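Local coordinates for aldehyde dehydrogenase 21 (ALDH21) (Physcomitrella patens subsp. patens, PDB 5N5S), which probably oxidises D-glyceraldehyde 3-phosphate to 3-phosphoglycerate without phosphorylation, using NADP(+) as electron acceptor, as a member of the aldehyde dehydrogenase family, at residues K259-T264 / K280-E285; D296-L301 / G445-D450; G316-I321 / G360-E365. All coordinates share one frame; numbering follows the deposited sequence.

Contact 1: K259-T264 / K280-E285; sequences KLLTFT and KKVVME. With NAP (NADP nicotinamide-adenine-dinucleotide phosphate), chain G.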
loop_
_atom_site.group_PDB
_atom_site.type_symbol
_atom_site.label_atom_id
_atom_site.label_comp_id
_atom_site.label_asym_id
_atom_site.label_seq_id
_atom_site.Cartn_x
_atom_site.Cartn_y
_atom_site.Cartn_z
ATOM N N LYS B 259 -18.850 -15.346 -13.907
ATOM C CA LYS B 259 -18.613 -15.041 -12.495
ATOM C C LYS B 259 -18.759 -13.541 -12.215
ATOM O O LYS B 259 -18.909 -13.132 -11.061
ATOM C CB LYS B 259 -17.255 -15.597 -12.026
ATOM C CG LYS B 259 -17.142 -17.139 -12.088
ATOM C CD LYS B 259 -18.096 -17.899 -11.127
ATOM C CE LYS B 259 -17.715 -18.002 -9.645
ATOM N NZ LYS B 259 -16.489 -18.814 -9.414
ATOM N N LEU B 260 -18.756 -12.734 -13.284
ATOM C CA LEU B 260 -18.920 -11.293 -13.214
ATOM C C LEU B 260 -19.637 -10.759 -14.449
ATOM O O LEU B 260 -19.381 -11.212 -15.567
ATOM C CB LEU B 260 -17.551 -10.587 -13.032
ATOM C CG LEU B 260 -17.505 -9.044 -13.177
ATOM C CD1 LEU B 260 -17.930 -8.343 -11.894
ATOM C CD2 LEU B 260 -16.139 -8.578 -13.587
ATOM N N LEU B 261 -20.525 -9.792 -14.227
ATOM C CA LEU B 261 -21.204 -9.034 -15.255
ATOM C C LEU B 261 -20.748 -7.574 -15.091
ATOM O O LEU B 261 -20.905 -6.981 -14.018
ATOM C CB LEU B 261 -22.749 -9.143 -15.147
ATOM C CG LEU B 261 -23.582 -8.083 -15.914
ATOM C CD1 LEU B 261 -23.439 -8.232 -17.439
ATOM C CD2 LEU B 261 -25.036 -8.143 -15.513
ATOM N N THR B 262 -20.141 -7.022 -16.135
ATOM C CA THR B 262 -19.725 -5.620 -16.132
ATOM C C THR B 262 -20.517 -4.915 -17.230
ATOM O O THR B 262 -20.405 -5.252 -18.411
ATOM C CB THR B 262 -18.185 -5.427 -16.129
ATOM O OG1 THR B 262 -17.885 -4.033 -16.184
ATOM C CG2 THR B 262 -17.458 -6.188 -17.235
ATOM N N PHE B 263 -21.388 -4.000 -16.808
ATOM C CA PHE B 263 -22.268 -3.252 -17.695
ATOM C C PHE B 263 -22.011 -1.761 -17.680
ATOM O O PHE B 263 -21.877 -1.154 -16.613
ATOM C CB PHE B 263 -23.738 -3.545 -17.336
ATOM C CG PHE B 263 -24.784 -2.748 -18.087
ATOM C CD1 PHE B 263 -25.279 -3.193 -19.310
ATOM C CD2 PHE B 263 -25.287 -1.562 -17.567
ATOM C CE1 PHE B 263 -26.252 -2.462 -20.000
ATOM C CE2 PHE B 263 -26.256 -0.832 -18.266
ATOM C CZ PHE B 263 -26.736 -1.295 -19.471
ATOM N N THR B 264 -22.012 -1.166 -18.881
ATOM C CA THR B 264 -21.909 0.273 -19.118
ATOM C C THR B 264 -23.077 0.623 -20.033
ATOM O O THR B 264 -23.187 0.082 -21.138
ATOM C CB THR B 264 -20.517 0.691 -19.627
ATOM O OG1 THR B 264 -19.534 0.301 -18.669
ATOM C CG2 THR B 264 -20.396 2.193 -19.811
ATOM N N LYS B 280 -23.608 -14.138 -9.625
ATOM C CA LYS B 280 -22.438 -13.383 -10.103
ATOM C C LYS B 280 -22.248 -11.970 -9.516
ATOM O O LYS B 280 -23.214 -11.306 -9.124
ATOM C CB LYS B 280 -22.423 -13.300 -11.642
ATOM C CG LYS B 280 -23.591 -12.528 -12.249
ATOM C CD LYS B 280 -23.521 -12.384 -13.775
ATOM C CE LYS B 280 -23.692 -13.636 -14.607
ATOM N NZ LYS B 280 -24.846 -14.476 -14.185
ATOM N N LYS B 281 -20.978 -11.507 -9.491
ATOM C CA LYS B 281 -20.671 -10.154 -9.069
ATOM C C LYS B 281 -21.106 -9.212 -10.203
ATOM O O LYS B 281 -21.198 -9.623 -11.362
ATOM C CB LYS B 281 -19.185 -9.974 -8.690
ATOM C CG LYS B 281 -18.816 -10.620 -7.357
ATOM C CD LYS B 281 -17.432 -10.197 -6.846
ATOM C CE LYS B 281 -16.951 -11.103 -5.730
ATOM N NZ LYS B 281 -15.738 -10.576 -5.057
ATOM N N VAL B 282 -21.418 -7.966 -9.850
ATOM C CA VAL B 282 -21.906 -6.962 -10.789
ATOM C C VAL B 282 -21.131 -5.636 -10.642
ATOM O O VAL B 282 -20.781 -5.229 -9.529
ATOM C CB VAL B 282 -23.451 -6.828 -10.606
ATOM C CG1 VAL B 282 -23.963 -5.415 -10.829
ATOM C CG2 VAL B 282 -24.199 -7.828 -11.477
ATOM N N VAL B 283 -20.827 -5.014 -11.797
ATOM C CA VAL B 283 -20.198 -3.703 -11.960
ATOM C C VAL B 283 -21.186 -2.928 -12.829
ATOM O O VAL B 283 -21.569 -3.422 -13.901
ATOM C CB VAL B 283 -18.785 -3.784 -12.613
ATOM C CG1 VAL B 283 -18.206 -2.384 -12.871
ATOM C CG2 VAL B 283 -17.827 -4.604 -11.757
ATOM N N MET B 284 -21.633 -1.751 -12.353
ATOM C CA MET B 284 -22.610 -0.893 -13.039
ATOM C C MET B 284 -22.101 0.514 -13.302
ATOM O O MET B 284 -21.951 1.302 -12.369
ATOM C CB MET B 284 -23.953 -0.842 -12.273
ATOM C CG MET B 284 -24.739 -2.132 -12.324
ATOM S SD MET B 284 -25.441 -2.416 -13.947
ATOM C CE MET B 284 -25.393 -4.216 -14.017
ATOM N N GLU B 285 -21.855 0.836 -14.575
ATOM C CA GLU B 285 -21.432 2.166 -15.018
ATOM C C GLU B 285 -22.633 2.752 -15.761
ATOM O O GLU B 285 -22.858 2.425 -16.927
ATOM C CB GLU B 285 -20.180 2.065 -15.922
ATOM C CG GLU B 285 -18.879 1.788 -15.174
ATOM C CD GLU B 285 -18.382 2.889 -14.247
ATOM O OE1 GLU B 285 -17.699 2.561 -13.252
ATOM O OE2 GLU B 285 -18.702 4.074 -14.488
HETATM P PA NAP G . -28.356 1.276 -23.250
HETATM O O1A NAP G . -28.864 0.914 -21.904
HETATM O O2A NAP G . -29.460 1.506 -24.289
HETATM O O5B NAP G . -27.477 0.094 -23.874
HETATM C C5B NAP G . -26.162 -0.331 -23.463
HETATM C C4B NAP G . -25.964 -1.753 -23.931
HETATM O O4B NAP G . -26.915 -2.627 -23.277
HETATM C C3B NAP G . -26.112 -2.016 -25.433
HETATM O O3B NAP G . -25.084 -2.902 -25.865
HETATM C C2B NAP G . -27.499 -2.648 -25.536
HETATM O O2B NAP G . -27.770 -3.416 -26.728
HETATM C C1B NAP G . -27.534 -3.455 -24.245
HETATM N N9A NAP G . -28.794 -3.958 -23.697
HETATM C C8A NAP G . -29.960 -3.261 -23.514
HETATM N N7A NAP G . -30.909 -3.952 -22.933
HETATM C C5A NAP G . -30.329 -5.193 -22.715
HETATM C C6A NAP G . -30.807 -6.377 -22.110
HETATM N N6A NAP G . -32.021 -6.494 -21.571
HETATM N N1A NAP G . -29.966 -7.438 -22.049
HETATM C C2A NAP G . -28.733 -7.313 -22.556
HETATM N N3A NAP G . -28.171 -6.249 -23.143
HETATM C C4A NAP G . -29.026 -5.214 -23.189
HETATM O O3 NAP G . -27.393 2.542 -23.413
HETATM P PN NAP G . -26.813 3.373 -24.651
HETATM O O1N NAP G . -27.919 4.114 -25.299
HETATM O O2N NAP G . -25.969 2.485 -25.479
HETATM O O5D NAP G . -25.891 4.419 -23.872
HETATM C C5D NAP G . -26.452 5.574 -23.197
HETATM C C4D NAP G . -26.443 5.426 -21.691
HETATM O O4D NAP G . -25.152 4.939 -21.249
HETATM C C3D NAP G . -26.642 6.728 -20.922
HETATM O O3D NAP G . -27.478 6.551 -19.781
HETATM C C2D NAP G . -25.207 7.083 -20.538
HETATM O O2D NAP G . -25.059 7.973 -19.442
HETATM C C1D NAP G . -24.691 5.673 -20.132
HETATM N N1N NAP G . -23.170 5.638 -20.124
HETATM C C2N NAP G . -22.473 5.398 -18.920
HETATM C C3N NAP G . -21.092 5.502 -18.917
HETATM C C7N NAP G . -20.217 5.408 -17.681
HETATM O O7N NAP G . -18.974 5.364 -17.811
HETATM N N7N NAP G . -20.813 5.332 -16.487
HETATM C C4N NAP G . -20.442 5.822 -20.110
HETATM C C5N NAP G . -21.161 6.042 -21.275
HETATM C C6N NAP G . -22.520 5.938 -21.263
HETATM P P2B NAP G . -28.234 -2.813 -28.137
HETATM O O1X NAP G . -28.013 -1.328 -28.294
HETATM O O2X NAP G . -29.713 -3.240 -28.305
HETATM O O3X NAP G . -27.346 -3.650 -29.056
#
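Glu-285 lies beside Thr-264 at the C-terminal ends of two adjacent parallel strands, and both side chains point to the same face of the sheet. The CB of Glu-285 packs against Thr-264 OG1 at 3.3 Å and also lies 3.4 Å from N7N of NADP; the threonine hydroxyl is hydrogen-bonded to Lys-198. Glu-285 CG is still 3.9 Å from Thr-264 OG1. It lies beside the backbone N (chi1 -76°), and a bend at chi2 turns the carboxylate toward the coenzyme. There OE2 accepts a hydrogen bond from the nicotinamide amide N7N of NADP at 3.2 Å, somewhat bent at 146°. Thr-264 CG2 meets the nicotinamide ring itself, 3.5 Å from C3N. Glu-285 is the predicted active-site glutamate and is seen to bind NADP(+), so this strand end delivers it to the reactive end of the coenzyme. Strand 260-264, helix 267-276 and strand 281-285 form a beta-alpha-beta crossover of the Rossmann-type coenzyme domain. Five backbone hydrogen bonds, from Lys-281 N to Lys-259 O through Glu-285 N to Phe-263 O, knit the pair in parallel register. On the other face Met-284 makes a Met-aromatic contact, its SD 3.7 Å from Phe-263 CD2 and oblique to the ring, while CE rests on Phe-263 CB. The Phe-263 ring turns an edge to the adenosine ribose, with CE1 3.3 Å from NADP O4B.

Contact 2: D296-L301 / G445-D450; sequences DYVPDL and GIFTKD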
loop_
_atom_site.group_PDB
_atom_site.type_symbol
_atom_site.label_atom_id
_atom_site.label_comp_id
_atom_site.label_asym_id
_atom_site.label_seq_id
_atom_site.Cartn_x
_atom_site.Cartn_y
_atom_site.Cartn_z
ATOM N N ASP B 296 -15.495 31.129 -9.019
ATOM C CA ASP B 296 -14.384 31.977 -9.470
ATOM C C ASP B 296 -14.013 31.582 -10.902
ATOM O O ASP B 296 -14.445 30.532 -11.371
ATOM C CB ASP B 296 -13.141 31.789 -8.567
ATOM C CG ASP B 296 -13.258 32.312 -7.145
ATOM O OD1 ASP B 296 -13.469 33.543 -6.977
ATOM O OD2 ASP B 296 -13.075 31.496 -6.189
ATOM N N TYR B 297 -13.204 32.411 -11.585
ATOM C CA TYR B 297 -12.682 32.148 -12.929
ATOM C C TYR B 297 -11.282 31.581 -12.695
ATOM O O TYR B 297 -10.469 32.226 -12.023
ATOM C CB TYR B 297 -12.614 33.444 -13.774
ATOM C CG TYR B 297 -13.919 34.203 -13.931
ATOM C CD1 TYR B 297 -15.144 33.540 -13.926
ATOM C CD2 TYR B 297 -13.928 35.583 -14.135
ATOM C CE1 TYR B 297 -16.346 34.239 -14.050
ATOM C CE2 TYR B 297 -15.125 36.286 -14.294
ATOM C CZ TYR B 297 -16.332 35.608 -14.258
ATOM O OH TYR B 297 -17.513 36.292 -14.431
ATOM N N VAL B 298 -11.024 30.350 -13.151
ATOM C CA VAL B 298 -9.736 29.690 -12.890
ATOM C C VAL B 298 -9.085 29.111 -14.177
ATOM O O VAL B 298 -9.607 28.140 -14.722
ATOM C CB VAL B 298 -9.802 28.623 -11.752
ATOM C CG1 VAL B 298 -8.398 28.285 -11.243
ATOM C CG2 VAL B 298 -10.700 29.076 -10.596
ATOM N N PRO B 299 -7.927 29.657 -14.648
ATOM C CA PRO B 299 -7.194 30.827 -14.112
ATOM C C PRO B 299 -7.827 32.173 -14.481
ATOM O O PRO B 299 -7.617 33.155 -13.767
ATOM C CB PRO B 299 -5.789 30.649 -14.704
ATOM C CG PRO B 299 -6.025 29.978 -16.026
ATOM C CD PRO B 299 -7.258 29.108 -15.848
ATOM N N ASP B 300 -8.601 32.208 -15.590
ATOM C CA ASP B 300 -9.296 33.383 -16.132
ATOM C C ASP B 300 -10.654 33.005 -16.734
ATOM O O ASP B 300 -10.941 31.815 -16.893
ATOM C CB ASP B 300 -8.422 34.103 -17.181
ATOM C CG ASP B 300 -7.882 33.214 -18.287
ATOM O OD1 ASP B 300 -8.681 32.770 -19.138
ATOM O OD2 ASP B 300 -6.658 32.982 -18.313
ATOM N N LEU B 301 -11.473 34.017 -17.081
ATOM C CA LEU B 301 -12.813 33.881 -17.661
ATOM C C LEU B 301 -12.850 33.114 -18.985
ATOM O O LEU B 301 -13.741 32.284 -19.169
ATOM C CB LEU B 301 -13.471 35.276 -17.808
ATOM C CG LEU B 301 -14.861 35.351 -18.466
ATOM C CD1 LEU B 301 -15.910 34.651 -17.635
ATOM C CD2 LEU B 301 -15.273 36.781 -18.702
ATOM N N GLY B 445 -18.433 19.197 -11.003
ATOM C CA GLY B 445 -17.357 20.130 -11.281
ATOM C C GLY B 445 -17.441 21.351 -10.382
ATOM O O GLY B 445 -18.527 21.719 -9.917
ATOM N N ILE B 446 -16.287 21.972 -10.104
ATOM C CA ILE B 446 -16.229 23.176 -9.276
ATOM C C ILE B 446 -15.068 24.067 -9.689
ATOM O O ILE B 446 -13.923 23.612 -9.763
ATOM C CB ILE B 446 -16.262 22.896 -7.736
ATOM C CG1 ILE B 446 -16.266 24.227 -6.940
ATOM C CG2 ILE B 446 -15.142 21.930 -7.279
ATOM C CD1 ILE B 446 -16.480 24.150 -5.503
ATOM N N PHE B 447 -15.381 25.343 -9.954
ATOM C CA PHE B 447 -14.413 26.386 -10.267
ATOM C C PHE B 447 -14.321 27.281 -9.041
ATOM O O PHE B 447 -15.277 27.984 -8.706
ATOM C CB PHE B 447 -14.792 27.179 -11.536
ATOM C CG PHE B 447 -14.429 26.480 -12.824
ATOM C CD1 PHE B 447 -15.334 25.633 -13.451
ATOM C CD2 PHE B 447 -13.190 26.688 -13.426
ATOM C CE1 PHE B 447 -15.018 25.023 -14.669
ATOM C CE2 PHE B 447 -12.859 26.048 -14.627
ATOM C CZ PHE B 447 -13.773 25.220 -15.239
ATOM N N THR B 448 -13.195 27.177 -8.318
ATOM C CA THR B 448 -12.941 27.950 -7.095
ATOM C C THR B 448 -11.443 28.191 -6.875
ATOM O O THR B 448 -10.617 27.330 -7.193
ATOM C CB THR B 448 -13.628 27.296 -5.857
ATOM O OG1 THR B 448 -13.430 28.114 -4.705
ATOM C CG2 THR B 448 -13.116 25.890 -5.553
ATOM N N LYS B 449 -11.112 29.359 -6.318
ATOM C CA LYS B 449 -9.758 29.760 -5.932
ATOM C C LYS B 449 -9.653 29.604 -4.405
ATOM O O LYS B 449 -8.569 29.778 -3.839
ATOM C CB LYS B 449 -9.510 31.238 -6.317
ATOM C CG LYS B 449 -9.151 31.484 -7.783
ATOM C CD LYS B 449 -9.084 32.980 -8.071
ATOM C CE LYS B 449 -8.600 33.275 -9.468
ATOM N NZ LYS B 449 -8.753 34.717 -9.816
ATOM N N ASP B 450 -10.801 29.308 -3.742
ATOM C CA ASP B 450 -10.940 29.163 -2.291
ATOM C C ASP B 450 -10.594 27.742 -1.828
ATOM O O ASP B 450 -11.170 26.768 -2.304
ATOM C CB ASP B 450 -12.354 29.577 -1.826
ATOM C CG ASP B 450 -12.506 29.744 -0.323
ATOM O OD1 ASP B 450 -12.506 28.716 0.393
ATOM O OD2 ASP B 450 -12.666 30.903 0.136
#
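Phe-447 presents the edge of its ring to Val-298, whose carbonyl O lies in the ring plane, 3.9 Å from Phe-447 CE2. Helix 301-313 also packs against this ring, through Thr-304 and Leu-308. The Tyr-297 ring carries Leu-301 CD1 on one face, and its hydroxyl is hydrogen-bonded to Glu-335. The third flat group, the Asp-296 carboxylate, is shared between two partners: OD2 accepts the backbone N-H of Lys-449 at 2.9 Å, nearly straight at 166°, reached on the anti side and 33° out of the carboxylate plane, while OD1 forms a salt bridge with Arg-331. CG of Asp-296 sits beside its own backbone N (chi1 -69°), which sends OD2 toward Lys-449. Strands 290-294 and 443-447 are parallel neighbours in the sheet of the catalytic domain, and here the chain just past one meets the end of the other. Asp-296 N donates to Phe-447 O at 3.2 Å, approaching from above the carbonyl plane. Past Phe-447 the chain makes an ST turn, Thr-448 OG1 accepting from Asp-450 N at 3.0 Å, and Asp-450 is the N-cap of helix 451-460. Lys-449 is extended across Asp-296: its CG touches Val-298 CG2 at 4.0 Å and its CE comes within 3.3 Å of Tyr-297 O. The Lys-449 backbone is also hydrogen-bonded to another subunit.

Contact 3: G316-I321 / G360-E365; sequences GGQSCI and GPMISE. With NAP (NADP nicotinamide-adenine-dinucleotide phosphate), chain G.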
loop_
_atom_site.group_PDB
_atom_site.type_symbol
_atom_site.label_atom_id
_atom_site.label_comp_id
_atom_site.label_asym_id
_atom_site.label_seq_id
_atom_site.Cartn_x
_atom_site.Cartn_y
_atom_site.Cartn_z
ATOM N N GLY B 316 -21.852 16.533 -28.345
ATOM C CA GLY B 316 -23.232 16.998 -28.321
ATOM C C GLY B 316 -23.996 16.547 -27.092
ATOM O O GLY B 316 -25.164 16.169 -27.205
ATOM N N GLY B 317 -23.312 16.531 -25.940
ATOM C CA GLY B 317 -23.870 16.120 -24.659
ATOM C C GLY B 317 -24.172 14.640 -24.526
ATOM O O GLY B 317 -24.701 14.211 -23.496
ATOM N N GLN B 318 -23.832 13.842 -25.557
ATOM C CA GLN B 318 -24.049 12.394 -25.569
ATOM C C GLN B 318 -22.892 11.712 -24.834
ATOM O O GLN B 318 -22.129 10.921 -25.400
ATOM C CB GLN B 318 -24.281 11.864 -27.000
ATOM C CG GLN B 318 -25.604 12.343 -27.599
ATOM C CD GLN B 318 -25.828 11.861 -29.007
ATOM O OE1 GLN B 318 -26.838 11.205 -29.319
ATOM N NE2 GLN B 318 -24.878 12.146 -29.890
ATOM N N SER B 319 -22.773 12.072 -23.545
ATOM C CA SER B 319 -21.774 11.633 -22.572
ATOM C C SER B 319 -22.461 11.456 -21.210
ATOM O O SER B 319 -23.426 12.162 -20.876
ATOM C CB SER B 319 -20.658 12.674 -22.466
ATOM O OG SER B 319 -19.635 12.348 -21.538
ATOM N N CYS B 320 -21.956 10.496 -20.442
ATOM C CA CYS B 320 -22.393 10.131 -19.095
ATOM C C CYS B 320 -21.965 11.167 -18.079
ATOM O O CYS B 320 -22.539 11.218 -16.988
ATOM C CB CYS B 320 -21.827 8.766 -18.739
ATOM S SG CYS B 320 -20.077 8.574 -19.171
ATOM N N ILE B 321 -20.900 11.940 -18.407
ATOM C CA ILE B 321 -20.350 13.036 -17.583
ATOM C C ILE B 321 -20.558 14.396 -18.267
ATOM O O ILE B 321 -19.799 15.339 -18.050
ATOM C CB ILE B 321 -18.889 12.810 -17.111
ATOM C CG1 ILE B 321 -17.955 12.378 -18.267
ATOM C CG2 ILE B 321 -18.862 11.844 -15.941
ATOM C CD1 ILE B 321 -16.425 12.321 -17.921
ATOM N N GLY B 360 -21.518 16.948 -34.142
ATOM C CA GLY B 360 -22.158 16.280 -35.262
ATOM C C GLY B 360 -23.614 15.994 -34.958
ATOM O O GLY B 360 -24.198 16.629 -34.073
ATOM N N PRO B 361 -24.243 15.041 -35.670
ATOM C CA PRO B 361 -25.648 14.729 -35.360
ATOM C C PRO B 361 -25.782 13.785 -34.156
ATOM O O PRO B 361 -24.789 13.209 -33.690
ATOM C CB PRO B 361 -26.156 14.089 -36.656
ATOM C CG PRO B 361 -24.947 13.494 -37.296
ATOM C CD PRO B 361 -23.719 14.184 -36.756
ATOM N N MET B 362 -27.012 13.606 -33.657
ATOM C CA MET B 362 -27.279 12.664 -32.569
ATOM C C MET B 362 -27.216 11.238 -33.163
ATOM O O MET B 362 -27.111 11.098 -34.384
ATOM C CB MET B 362 -28.662 12.939 -31.951
ATOM C CG MET B 362 -28.844 14.364 -31.469
ATOM S SD MET B 362 -27.874 14.793 -30.001
ATOM C CE MET B 362 -28.961 14.188 -28.725
ATOM N N ILE B 363 -27.279 10.194 -32.321
ATOM C CA ILE B 363 -27.237 8.792 -32.761
ATOM C C ILE B 363 -28.402 8.452 -33.735
ATOM O O ILE B 363 -28.195 7.701 -34.691
ATOM C CB ILE B 363 -27.128 7.802 -31.551
ATOM C CG1 ILE B 363 -26.851 6.339 -31.988
ATOM C CG2 ILE B 363 -28.329 7.878 -30.599
ATOM C CD1 ILE B 363 -25.524 6.090 -32.718
ATOM N N SER B 364 -29.592 9.056 -33.518
ATOM C CA SER B 364 -30.785 8.873 -34.349
ATOM C C SER B 364 -31.649 10.131 -34.362
ATOM O O SER B 364 -31.491 11.003 -33.494
ATOM C CB SER B 364 -31.609 7.694 -33.848
ATOM O OG SER B 364 -32.097 7.923 -32.536
ATOM N N GLU B 365 -32.585 10.212 -35.334
ATOM C CA GLU B 365 -33.541 11.314 -35.459
ATOM C C GLU B 365 -34.519 11.261 -34.275
ATOM O O GLU B 365 -34.944 12.306 -33.778
ATOM C CB GLU B 365 -34.302 11.208 -36.787
ATOM C CG GLU B 365 -34.970 12.505 -37.216
ATOM C CD GLU B 365 -35.826 12.435 -38.466
ATOM O OE1 GLU B 365 -36.931 13.025 -38.454
ATOM O OE2 GLU B 365 -35.394 11.807 -39.459
HETATM P PA NAP G . -28.356 1.276 -23.250
HETATM O O1A NAP G . -28.864 0.914 -21.904
HETATM O O2A NAP G . -29.460 1.506 -24.289
HETATM O O5B NAP G . -27.477 0.094 -23.874
HETATM C C5B NAP G . -26.162 -0.331 -23.463
HETATM C C4B NAP G . -25.964 -1.753 -23.931
HETATM O O4B NAP G . -26.915 -2.627 -23.277
HETATM C C3B NAP G . -26.112 -2.016 -25.433
HETATM O O3B NAP G . -25.084 -2.902 -25.865
HETATM C C2B NAP G . -27.499 -2.648 -25.536
HETATM O O2B NAP G . -27.770 -3.416 -26.728
HETATM C C1B NAP G . -27.534 -3.455 -24.245
HETATM N N9A NAP G . -28.794 -3.958 -23.697
HETATM C C8A NAP G . -29.960 -3.261 -23.514
HETATM N N7A NAP G . -30.909 -3.952 -22.933
HETATM C C5A NAP G . -30.329 -5.193 -22.715
HETATM C C6A NAP G . -30.807 -6.377 -22.110
HETATM N N6A NAP G . -32.021 -6.494 -21.571
HETATM N N1A NAP G . -29.966 -7.438 -22.049
HETATM C C2A NAP G . -28.733 -7.313 -22.556
HETATM N N3A NAP G . -28.171 -6.249 -23.143
HETATM C C4A NAP G . -29.026 -5.214 -23.189
HETATM O O3 NAP G . -27.393 2.542 -23.413
HETATM P PN NAP G . -26.813 3.373 -24.651
HETATM O O1N NAP G . -27.919 4.114 -25.299
HETATM O O2N NAP G . -25.969 2.485 -25.479
HETATM O O5D NAP G . -25.891 4.419 -23.872
HETATM C C5D NAP G . -26.452 5.574 -23.197
HETATM C C4D NAP G . -26.443 5.426 -21.691
HETATM O O4D NAP G . -25.152 4.939 -21.249
HETATM C C3D NAP G . -26.642 6.728 -20.922
HETATM O O3D NAP G . -27.478 6.551 -19.781
HETATM C C2D NAP G . -25.207 7.083 -20.538
HETATM O O2D NAP G . -25.059 7.973 -19.442
HETATM C C1D NAP G . -24.691 5.673 -20.132
HETATM N N1N NAP G . -23.170 5.638 -20.124
HETATM C C2N NAP G . -22.473 5.398 -18.920
HETATM C C3N NAP G . -21.092 5.502 -18.917
HETATM C C7N NAP G . -20.217 5.408 -17.681
HETATM O O7N NAP G . -18.974 5.364 -17.811
HETATM N N7N NAP G . -20.813 5.332 -16.487
HETATM C C4N NAP G . -20.442 5.822 -20.110
HETATM C C5N NAP G . -21.161 6.042 -21.275
HETATM C C6N NAP G . -22.520 5.938 -21.263
HETATM P P2B NAP G . -28.234 -2.813 -28.137
HETATM O O1X NAP G . -28.013 -1.328 -28.294
HETATM O O2X NAP G . -29.713 -3.240 -28.305
HETATM O O3X NAP G . -27.346 -3.650 -29.056
#
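Gln-318 and Met-362 meet obliquely, with the thioether lying over one face of the amide: Met-362 SD stands 3.7 Å from Gln-318 CD, nearly straight above it, and CE is on the same side, 3.7 Å from OE1. Two bends in the methionine chain (chi2 -70°, chi3 -84°) fold it over the amide, whereas the glutamine reaches out extended. Its OE1 receives the backbone N-H of Ile-363 at 3.2 Å, in the carbonyl plane and on a lone pair, with an angle of 159° at the hydrogen. Gln-318 is the centre of an inverse gamma turn, in which Ser-319 N donates to Gly-317 O at 2.9 Å. This turn precedes Ser-319 and Cys-320, both seen to bind succinate, the latter NADP(+) as well. Putting an alanine at Gln-318 would probably leave the buried N-H of Ile-363 without its acceptor and open a gap beside the Met-362 thioether. Ile-363 also brings CG2 to 3.9 Å from Gln-318 OE1, and Trp-188 touches both residues. Next along the chain comes Ser-364, the N-cap of helix 365-380, whose Ala-368 and Ile-371 pack on Met-362.

Along the chain contact 1 closes first; then come 296-301, both halves of contact 3, and finally 445-450, so contact 2 brackets contact 3. Contact 1 belongs to the coenzyme-binding sheet, whereas contacts 2 and 3 lie in the catalytic domain, where helix 301-313 runs from the first half of contact 2 toward the 316-321 loop. The centres of contacts 1 and 3 are about 25 Å apart and their nearest atoms about 6 Å; without the contacts touching, Glu-285 and Cys-320, both seen to bind NADP(+), approach its nicotinamide end from the two domains. Contact 2, away from the annotated sites, is centred about 37 Å from contact 1 and about 27 Å from contact 3, nearest atoms about 8 Å.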